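Local coordinates for protein adenosylmethionine-8-amino-7-oxononanoate aminotransferase (Methanocaldococcus jannaschii, PDB 6ZHK) that probably transfers an amino group from S-adenosyl-L-methionine to 8-amino-7-oxononanoate, a pyridoxal-phosphate-dependent step of biotin synthesis, at residues 69-74 against 357-362; 102-107 against 351-356; 212-217 against 252-257. One frame throughout, in Å; residues are numbered along the deposited sequence. Where two conformers were deposited one is given.

Contact 1 of 3, residues 69-74 against 357-362; sequences HSRKEI and EKENVI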
loop_
_atom_site.group_PDB
_atom_site.type_symbol
_atom_site.label_atom_id
_atom_site.label_comp_id
_atom_site.label_asym_id
_atom_site.label_seq_id
_atom_site.Cartn_x
_atom_site.Cartn_y
_atom_site.Cartn_z
ATOM N N HIS A 69 9.699 20.804 -3.240
ATOM C CA HIS A 69 9.816 20.198 -1.932
ATOM C C HIS A 69 9.514 21.161 -0.791
ATOM O O HIS A 69 9.673 20.770 0.383
ATOM C CB HIS A 69 11.213 19.575 -1.760
ATOM C CG HIS A 69 11.434 18.430 -2.678
ATOM N ND1 HIS A 69 10.913 17.145 -2.403
ATOM C CD2 HIS A 69 12.046 18.363 -3.884
ATOM C CE1 HIS A 69 11.312 16.337 -3.358
ATOM N NE2 HIS A 69 11.966 17.059 -4.301
ATOM N N SER A 70 9.043 22.377 -1.107
ATOM C CA SER A 70 8.737 23.313 -0.019
ATOM C C SER A 70 7.481 24.116 -0.371
ATOM O O SER A 70 7.395 25.332 -0.205
ATOM C CB SER A 70 9.947 24.204 0.262
ATOM O OG SER A 70 10.261 24.916 -0.938
ATOM N N ARG A 71 6.467 23.409 -0.850
ATOM C CA ARG A 71 5.270 24.083 -1.310
ATOM C C ARG A 71 4.370 24.334 -0.108
ATOM O O ARG A 71 3.864 23.391 0.477
ATOM C CB ARG A 71 4.554 23.263 -2.386
ATOM C CG ARG A 71 3.374 24.012 -2.980
ATOM C CD ARG A 71 3.902 25.017 -3.981
ATOM N NE ARG A 71 2.788 25.923 -4.227
ATOM C CZ ARG A 71 2.552 26.514 -5.393
ATOM N NH1 ARG A 71 3.356 26.290 -6.419
ATOM N NH2 ARG A 71 1.513 27.339 -5.524
ATOM N N LYS A 72 4.164 25.618 0.254
ATOM C CA LYS A 72 3.583 25.946 1.555
ATOM C C LYS A 72 2.150 25.447 1.725
ATOM O O LYS A 72 1.808 24.990 2.817
ATOM C CB LYS A 72 3.614 27.457 1.846
ATOM C CG LYS A 72 5.014 28.014 2.099
ATOM N N GLU A 73 1.331 25.535 0.661
ATOM C CA GLU A 73 -0.083 25.187 0.817
ATOM C C GLU A 73 -0.229 23.718 1.244
ATOM O O GLU A 73 -1.142 23.372 2.012
ATOM C CB GLU A 73 -0.826 25.333 -0.508
ATOM C CG GLU A 73 -0.916 26.770 -1.037
ATOM C CD GLU A 73 0.195 27.134 -2.000
ATOM O OE1 GLU A 73 1.318 26.664 -1.817
ATOM O OE2 GLU A 73 -0.080 27.859 -2.967
ATOM N N ILE A 74 0.624 22.850 0.683
ATOM C CA ILE A 74 0.490 21.432 0.940
ATOM C C ILE A 74 1.006 21.168 2.354
ATOM O O ILE A 74 0.381 20.433 3.128
ATOM C CB ILE A 74 1.247 20.587 -0.116
ATOM C CG1 ILE A 74 0.843 20.980 -1.541
ATOM C CG2 ILE A 74 0.972 19.109 0.106
ATOM C CD1 ILE A 74 1.656 20.203 -2.592
ATOM N N GLU A 357 -6.196 24.514 -9.527
ATOM C CA GLU A 357 -7.297 25.374 -9.873
ATOM C C GLU A 357 -6.896 26.843 -9.740
ATOM O O GLU A 357 -7.104 27.627 -10.672
ATOM C CB GLU A 357 -8.459 25.024 -8.956
ATOM C CG GLU A 357 -9.740 25.679 -9.413
ATOM C CD GLU A 357 -10.930 25.033 -8.744
ATOM O OE1 GLU A 357 -11.132 25.320 -7.546
ATOM O OE2 GLU A 357 -11.624 24.234 -9.413
ATOM N N LYS A 358 -6.308 27.199 -8.590
ATOM C CA LYS A 358 -5.994 28.591 -8.281
ATOM C C LYS A 358 -4.815 29.121 -9.106
ATOM O O LYS A 358 -4.738 30.333 -9.316
ATOM C CB LYS A 358 -5.790 28.776 -6.772
ATOM N N GLU A 359 -3.872 28.270 -9.570
ATOM C CA GLU A 359 -2.716 28.797 -10.295
ATOM C C GLU A 359 -2.764 28.441 -11.784
ATOM O O GLU A 359 -1.773 28.622 -12.526
ATOM C CB GLU A 359 -1.378 28.391 -9.650
ATOM C CG GLU A 359 -1.256 28.684 -8.140
ATOM C CD GLU A 359 -1.759 30.014 -7.542
ATOM O OE1 GLU A 359 -1.819 31.026 -8.258
ATOM O OE2 GLU A 359 -2.067 30.059 -6.336
ATOM N N ASN A 360 -3.888 27.866 -12.229
ATOM C CA ASN A 360 -4.046 27.580 -13.642
ATOM C C ASN A 360 -2.847 26.763 -14.177
ATOM O O ASN A 360 -2.261 27.043 -15.234
ATOM C CB ASN A 360 -4.398 28.881 -14.372
ATOM C CG ASN A 360 -5.131 28.715 -15.691
ATOM O OD1 ASN A 360 -5.810 27.712 -15.948
ATOM N ND2 ASN A 360 -5.008 29.711 -16.552
ATOM N N VAL A 361 -2.537 25.669 -13.458
ATOM C CA VAL A 361 -1.343 24.903 -13.728
ATOM C C VAL A 361 -1.287 24.350 -15.153
ATOM O O VAL A 361 -0.230 24.416 -15.804
ATOM C CB VAL A 361 -1.163 23.801 -12.657
ATOM C CG1 VAL A 361 0.001 22.915 -13.039
ATOM C CG2 VAL A 361 -0.923 24.473 -11.300
ATOM N N ILE A 362 -2.381 23.726 -15.620
ATOM C CA ILE A 362 -2.313 23.018 -16.895
ATOM C C ILE A 362 -2.089 24.024 -18.028
ATOM O O ILE A 362 -1.279 23.749 -18.912
ATOM C CB ILE A 362 -3.549 22.115 -17.127
ATOM C CG1 ILE A 362 -3.679 21.073 -16.006
ATOM C CG2 ILE A 362 -3.608 21.489 -18.543
ATOM C CD1 ILE A 362 -2.500 20.206 -15.876
#
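Arg71 and Glu359 make the one close approach between 69-74 and 357-362. Arg71 NH2 lies 4.0 Å from Glu359 CG, and the methylene sits at the edge of the guanidinium, near its plane. The CG of Arg71 stands anti to its N (chi1 -174°) and the chain bends at chi2, which carries the guanidinium over to Glu73 and Glu359.

Arg71 NH2 stands 4.6 Å from Glu359 OE2, beyond a salt bridge, and the guanidinium and carboxylate planes are 38° apart. Glu73 OE2 and Glu359 OE2 are 4.5 Å apart. The arginine lies close to both acids and is likely to ease the repulsion between them.

The hydrogen bonds are local. Arg71 grips Glu73 side-on, NE to OE1 at 2.9 Å and NH2 to OE2 at 3.1 Å. Both bonds are nearly straight. The acceptors lie in the guanidinium plane, while the donors stand about 30° out of the carboxylate plane, on the syn side. This two-point salt bridge holds the guanidinium against turning. Replacing Arg71 with an alanine would probably leave Glu73 without its salt bridge and the two acids without the guanidinium charge beside them.

Arg71 also packs on Ile355. It holds the N-cap position of helix 72-82, and Glu359 is the first residue to leave helix 343-358. The arrangement is a surface meeting of a helix start with a helix end in the class-III aminotransferase fold.

Contact 2 of 3, residues 102-107 against 351-356; sequences AKKLVD and ATLEIF. With MG (magnesium ion), chain C.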
loop_
_atom_site.group_PDB
_atom_site.type_symbol
_atom_site.label_atom_id
_atom_site.label_comp_id
_atom_site.label_asym_id
_atom_site.label_seq_id
_atom_site.Cartn_x
_atom_site.Cartn_y
_atom_site.Cartn_z
ATOM N N ALA A 102 -13.225 13.424 -2.174
ATOM C CA ALA A 102 -13.848 12.485 -3.120
ATOM C C ALA A 102 -14.694 13.314 -4.103
ATOM O O ALA A 102 -14.718 13.053 -5.285
ATOM C CB ALA A 102 -14.694 11.419 -2.429
ATOM N N LYS A 103 -15.394 14.325 -3.585
ATOM C CA LYS A 103 -16.181 15.168 -4.481
ATOM C C LYS A 103 -15.256 15.884 -5.479
ATOM O O LYS A 103 -15.571 15.988 -6.658
ATOM C CB LYS A 103 -16.999 16.155 -3.656
ATOM C CG LYS A 103 -17.760 17.195 -4.511
ATOM C CD LYS A 103 -18.838 17.917 -3.689
ATOM C CE LYS A 103 -19.464 19.109 -4.400
ATOM N NZ LYS A 103 -19.643 18.841 -5.840
ATOM N N LYS A 104 -14.122 16.405 -5.025
ATOM C CA LYS A 104 -13.248 17.095 -5.963
ATOM C C LYS A 104 -12.745 16.151 -7.055
ATOM O O LYS A 104 -12.640 16.535 -8.221
ATOM C CB LYS A 104 -12.026 17.681 -5.254
ATOM C CG LYS A 104 -12.256 18.851 -4.297
ATOM C CD LYS A 104 -12.880 20.104 -4.891
ATOM C CE LYS A 104 -12.616 21.319 -3.997
ATOM N NZ LYS A 104 -13.661 22.339 -4.219
ATOM N N LEU A 105 -12.353 14.925 -6.671
ATOM C CA LEU A 105 -11.830 13.943 -7.624
ATOM C C LEU A 105 -12.890 13.559 -8.657
ATOM O O LEU A 105 -12.555 13.480 -9.823
ATOM C CB LEU A 105 -11.334 12.687 -6.884
ATOM C CG LEU A 105 -10.009 12.901 -6.157
ATOM C CD1 LEU A 105 -9.674 11.710 -5.255
ATOM C CD2 LEU A 105 -8.856 13.228 -7.099
ATOM N N VAL A 106 -14.158 13.362 -8.238
ATOM C CA VAL A 106 -15.227 13.015 -9.160
ATOM C C VAL A 106 -15.412 14.178 -10.144
ATOM O O VAL A 106 -15.545 13.933 -11.364
ATOM C CB VAL A 106 -16.501 12.615 -8.370
ATOM C CG1 VAL A 106 -17.768 12.574 -9.234
ATOM C CG2 VAL A 106 -16.308 11.223 -7.670
ATOM N N ASP A 107 -15.414 15.405 -9.566
ATOM C CA ASP A 107 -15.662 16.623 -10.357
ATOM C C ASP A 107 -14.548 16.888 -11.368
ATOM O O ASP A 107 -14.841 17.408 -12.430
ATOM C CB ASP A 107 -15.924 17.859 -9.477
ATOM C CG ASP A 107 -17.269 17.806 -8.775
ATOM O OD1 ASP A 107 -18.139 16.920 -9.171
ATOM O OD2 ASP A 107 -17.437 18.581 -7.817
ATOM N N ALA A 351 -5.001 20.132 -0.886
ATOM C CA ALA A 351 -4.169 21.294 -1.176
ATOM C C ALA A 351 -3.646 21.246 -2.609
ATOM O O ALA A 351 -3.605 22.283 -3.286
ATOM C CB ALA A 351 -2.999 21.437 -0.227
ATOM N N THR A 352 -3.233 20.038 -3.043
ATOM C CA THR A 352 -2.712 19.858 -4.382
ATOM C C THR A 352 -3.737 20.328 -5.407
ATOM O O THR A 352 -3.375 21.086 -6.338
ATOM C CB THR A 352 -2.175 18.445 -4.628
ATOM O OG1 THR A 352 -1.129 18.242 -3.685
ATOM C CG2 THR A 352 -1.556 18.227 -6.000
ATOM N N LEU A 353 -4.977 19.837 -5.285
ATOM C CA LEU A 353 -5.960 20.165 -6.314
ATOM C C LEU A 353 -6.237 21.658 -6.299
ATOM O O LEU A 353 -6.534 22.256 -7.344
ATOM C CB LEU A 353 -7.267 19.412 -6.090
ATOM C CG LEU A 353 -7.180 17.924 -6.415
ATOM C CD1 LEU A 353 -8.425 17.177 -5.936
ATOM C CD2 LEU A 353 -6.953 17.748 -7.895
ATOM N N GLU A 354 -6.214 22.224 -5.106
ATOM C CA GLU A 354 -6.447 23.664 -4.968
ATOM C C GLU A 354 -5.394 24.484 -5.712
ATOM O O GLU A 354 -5.745 25.469 -6.368
ATOM C CB GLU A 354 -6.524 24.063 -3.490
ATOM C CG GLU A 354 -7.926 24.066 -2.922
ATOM C CD GLU A 354 -8.015 23.885 -1.409
ATOM O OE1 GLU A 354 -6.991 24.116 -0.709
ATOM O OE2 GLU A 354 -9.108 23.476 -0.928
ATOM N N ILE A 355 -4.116 24.053 -5.644
ATOM C CA ILE A 355 -3.059 24.675 -6.422
ATOM C C ILE A 355 -3.397 24.578 -7.922
ATOM O O ILE A 355 -3.329 25.602 -8.624
ATOM C CB ILE A 355 -1.661 24.127 -6.097
ATOM C CG1 ILE A 355 -1.227 24.508 -4.689
ATOM C CG2 ILE A 355 -0.648 24.591 -7.153
ATOM C CD1 ILE A 355 -0.123 23.659 -4.143
ATOM N N PHE A 356 -3.871 23.402 -8.385
ATOM C CA PHE A 356 -4.180 23.236 -9.800
ATOM C C PHE A 356 -5.130 24.310 -10.307
ATOM O O PHE A 356 -4.899 24.874 -11.390
ATOM C CB PHE A 356 -4.718 21.840 -10.187
ATOM C CG PHE A 356 -3.594 20.866 -10.491
ATOM C CD1 PHE A 356 -3.077 20.780 -11.764
ATOM C CD2 PHE A 356 -2.999 20.100 -9.495
ATOM C CE1 PHE A 356 -2.054 19.909 -12.073
ATOM C CE2 PHE A 356 -1.959 19.237 -9.797
ATOM C CZ PHE A 356 -1.467 19.150 -11.083
HETATM MG MG MG C . -15.730 12.249 -12.780
HETATM O O HOH W 1 -17.728 12.970 -12.761
#
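Leu353 CD1 fills the tight part of this contact. It meets the side-chain base of Lys104, with CD1 3.7 Å from Lys104 CB. The same methyl reaches Leu105, whose CD2 is 4.1 Å from Leu353 CD1. The leucine side chains cross at about a right angle. Leu353 points toward helix 96-108, and its CG lies beside its backbone N (chi1 -73°). Leu105 does not start out facing Leu353; its CD2 methyl closes the distance. No hydrogen bond joins the two segments; the contact is apolar.

The loose side belongs to Lys104. Only the first carbon of its side chain packs closely on Leu353, and the residue is exposed. On the same helix Lys103 NZ hydrogen-bonds to the syn lone pair of Asp107 OD2 at 3.0 Å. This salt bridge spans one helical turn and does not reach the 351-356 segment.

A magnesium ion sits at the end of helix 96-108. Val106 O binds the magnesium at 2.2 Å, and a water oxygen lies 2.1 Å from it. Thr109 OG1, Pro110 O and Leu113 O complete the ligands seen.

Leu353 also packs on Leu101 and Ile108, so helix 96-108 covers it over about two turns. Behind that helix, Ala102, Leu105 and Val106 rest on strand 115-119. Across helix 343-358, Ala351, Thr352 and Ile355 touch helix 72-82. Ala102, Lys103 and Val106 also pack on the second subunit.

Contact 3 of 3, residues 212-217 against 252-257; sequences ECLNEM and EGVAKA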
loop_
_atom_site.group_PDB
_atom_site.type_symbol
_atom_site.label_atom_id
_atom_site.label_comp_id
_atom_site.label_asym_id
_atom_site.label_seq_id
_atom_site.Cartn_x
_atom_site.Cartn_y
_atom_site.Cartn_z
ATOM N N GLU A 212 -1.009 -1.816 -37.278
ATOM C CA GLU A 212 -0.721 -3.242 -37.204
ATOM C C GLU A 212 -0.850 -3.709 -35.749
ATOM O O GLU A 212 -1.458 -4.751 -35.451
ATOM C CB GLU A 212 0.758 -3.434 -37.560
ATOM C CG GLU A 212 1.059 -4.459 -38.635
ATOM C CD GLU A 212 0.706 -5.891 -38.291
ATOM O OE1 GLU A 212 0.856 -6.286 -37.110
ATOM O OE2 GLU A 212 0.296 -6.618 -39.215
ATOM N N CYS A 213 -0.265 -2.903 -34.863
ATOM C CA CYS A 213 -0.257 -3.208 -33.441
ATOM C C CYS A 213 -1.635 -2.951 -32.811
ATOM O O CYS A 213 -2.071 -3.753 -31.984
ATOM C CB CYS A 213 0.866 -2.485 -32.703
ATOM S SG CYS A 213 2.451 -3.363 -32.730
ATOM N N LEU A 214 -2.343 -1.876 -33.206
ATOM C CA LEU A 214 -3.700 -1.690 -32.700
ATOM C C LEU A 214 -4.592 -2.874 -33.107
ATOM O O LEU A 214 -5.288 -3.466 -32.261
ATOM C CB LEU A 214 -4.262 -0.350 -33.194
ATOM C CG LEU A 214 -5.693 -0.075 -32.775
ATOM C CD1 LEU A 214 -5.911 -0.280 -31.250
ATOM C CD2 LEU A 214 -6.129 1.314 -33.263
ATOM N N ASN A 215 -4.552 -3.236 -34.406
ATOM C CA ASN A 215 -5.338 -4.349 -34.926
ATOM C C ASN A 215 -5.014 -5.637 -34.162
ATOM O O ASN A 215 -5.898 -6.442 -33.918
ATOM C CB ASN A 215 -5.189 -4.517 -36.455
ATOM C CG ASN A 215 -6.084 -3.618 -37.293
ATOM O OD1 ASN A 215 -7.191 -3.239 -36.863
ATOM N ND2 ASN A 215 -5.611 -3.281 -38.493
ATOM N N GLU A 216 -3.757 -5.840 -33.781
ATOM C CA GLU A 216 -3.375 -7.036 -33.052
ATOM C C GLU A 216 -4.151 -7.083 -31.726
ATOM O O GLU A 216 -4.687 -8.136 -31.376
ATOM C CB GLU A 216 -1.863 -7.064 -32.837
ATOM C CG GLU A 216 -1.475 -8.062 -31.761
ATOM C CD GLU A 216 -0.228 -7.805 -30.915
ATOM O OE1 GLU A 216 0.411 -6.712 -31.042
ATOM O OE2 GLU A 216 0.134 -8.732 -30.168
ATOM N N MET A 217 -4.191 -5.931 -31.017
ATOM C CA MET A 217 -4.829 -5.810 -29.708
ATOM C C MET A 217 -6.347 -5.961 -29.833
ATOM O O MET A 217 -7.023 -6.592 -29.012
ATOM C CB MET A 217 -4.473 -4.469 -29.051
ATOM C CG MET A 217 -5.313 -4.190 -27.821
ATOM S SD MET A 217 -5.000 -5.416 -26.503
ATOM C CE MET A 217 -3.697 -4.603 -25.568
ATOM N N GLU A 252 -7.701 5.086 -27.652
ATOM C CA GLU A 252 -9.064 5.269 -28.132
ATOM C C GLU A 252 -9.575 4.014 -28.840
ATOM O O GLU A 252 -10.704 3.664 -28.632
ATOM C CB GLU A 252 -9.184 6.481 -29.081
ATOM C CG GLU A 252 -8.829 7.797 -28.397
ATOM C CD GLU A 252 -7.381 8.291 -28.474
ATOM O OE1 GLU A 252 -6.413 7.482 -28.469
ATOM O OE2 GLU A 252 -7.209 9.501 -28.507
ATOM N N GLY A 253 -8.785 3.382 -29.705
ATOM C CA GLY A 253 -9.262 2.196 -30.410
ATOM C C GLY A 253 -9.441 1.019 -29.448
ATOM O O GLY A 253 -10.381 0.223 -29.574
ATOM N N VAL A 254 -8.557 0.908 -28.448
ATOM C CA VAL A 254 -8.741 -0.169 -27.470
ATOM C C VAL A 254 -10.025 0.070 -26.669
ATOM O O VAL A 254 -10.847 -0.816 -26.489
ATOM C CB VAL A 254 -7.512 -0.296 -26.549
ATOM C CG1 VAL A 254 -7.823 -1.197 -25.359
ATOM C CG2 VAL A 254 -6.266 -0.754 -27.289
ATOM N N ALA A 255 -10.208 1.280 -26.176
ATOM C CA ALA A 255 -11.426 1.592 -25.447
ATOM C C ALA A 255 -12.661 1.275 -26.281
ATOM O O ALA A 255 -13.664 0.787 -25.766
ATOM C CB ALA A 255 -11.387 3.044 -25.014
ATOM N N LYS A 256 -12.624 1.604 -27.577
ATOM C CA LYS A 256 -13.822 1.388 -28.370
ATOM C C LYS A 256 -14.047 -0.118 -28.477
ATOM O O LYS A 256 -15.180 -0.577 -28.384
ATOM C CB LYS A 256 -13.617 2.013 -29.754
ATOM C CG LYS A 256 -14.680 1.732 -30.815
ATOM C CD LYS A 256 -14.312 2.534 -32.071
ATOM C CE LYS A 256 -15.394 2.725 -33.127
ATOM N NZ LYS A 256 -15.604 1.492 -33.903
ATOM N N ALA A 257 -12.963 -0.879 -28.661
ATOM C CA ALA A 257 -13.047 -2.329 -28.748
ATOM C C ALA A 257 -13.576 -2.922 -27.436
ATOM O O ALA A 257 -14.395 -3.845 -27.476
ATOM C CB ALA A 257 -11.698 -2.891 -29.122
#
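Two neighbouring helices, 211-224 and 250-261, run side by side here and pack through Leu214, Met217, Gly253 and Val254. Their axes run in nearly the same direction, 20° apart, and come within 9.9 Å of each other over these segments. No hydrogen bond crosses between them.

Val254 CG2 is the meeting point. Met217 CG lies 3.6 Å from it, and Leu214 CD1 lies 4.0 Å from it. Both methyl and methylene come from the other helix, one turn apart, and share this one branch of the valine. Met217 CG stands opposite its backbone N (chi1 169°), which brings CG up to Val254. The chain then bends at chi2, and the CG, not the sulfur, makes the closest touch. The Leu214 and Val254 side chains cross obliquely.

Each helix leads into a strand of the large mixed sheet. Helix 211-224 precedes strand 228-234, and helix 250-261 precedes strand 265-268, its parallel neighbour. Strand 228-234, helix 250-261 and strand 265-268 thus form a beta-alpha-beta crossover. The seven-stranded sheet is that of the large domain of fold type I pyridoxal-phosphate enzymes.

Gly253 lets the leucine come close. Leu214 CD1 is 4.2 Å from Gly253 C. A beta carbon on the glycine would fall about 2.8 Å from Leu214 CD2, closer than a carbon-carbon contact allows.

Met217 is buried and also packs on the sheet, against Ile149, Val151 and Ala185. Leu214 and Met217 both touch Tyr250. On other faces of helix 250-261, Ala255 meets Leu288 of helix 286-291, and Glu252 OE2 accepts a hydrogen bond from Asn285 ND2.

In the fold
Contacts 1 and 2 are neighbours, with centres 12 Å apart. Both use helix 343-358: contact 2 takes a late turn and contact 1 its end. They also touch directly, as Ala351 and Thr352 pack on Glu73 and Ile74. Helices 72-82 and 96-108 are thereby linked through one helix. Contact 3 lies elsewhere, about 37 Å from contact 1 and 32 Å from contact 2 between centres. It joins helices beside the seven-stranded sheet. Along the chain, contact 1 spans contact 2, which in turn spans contact 3. Contacts 1 and 2 thus bring distant parts of the sequence together within one class-III aminotransferase fold.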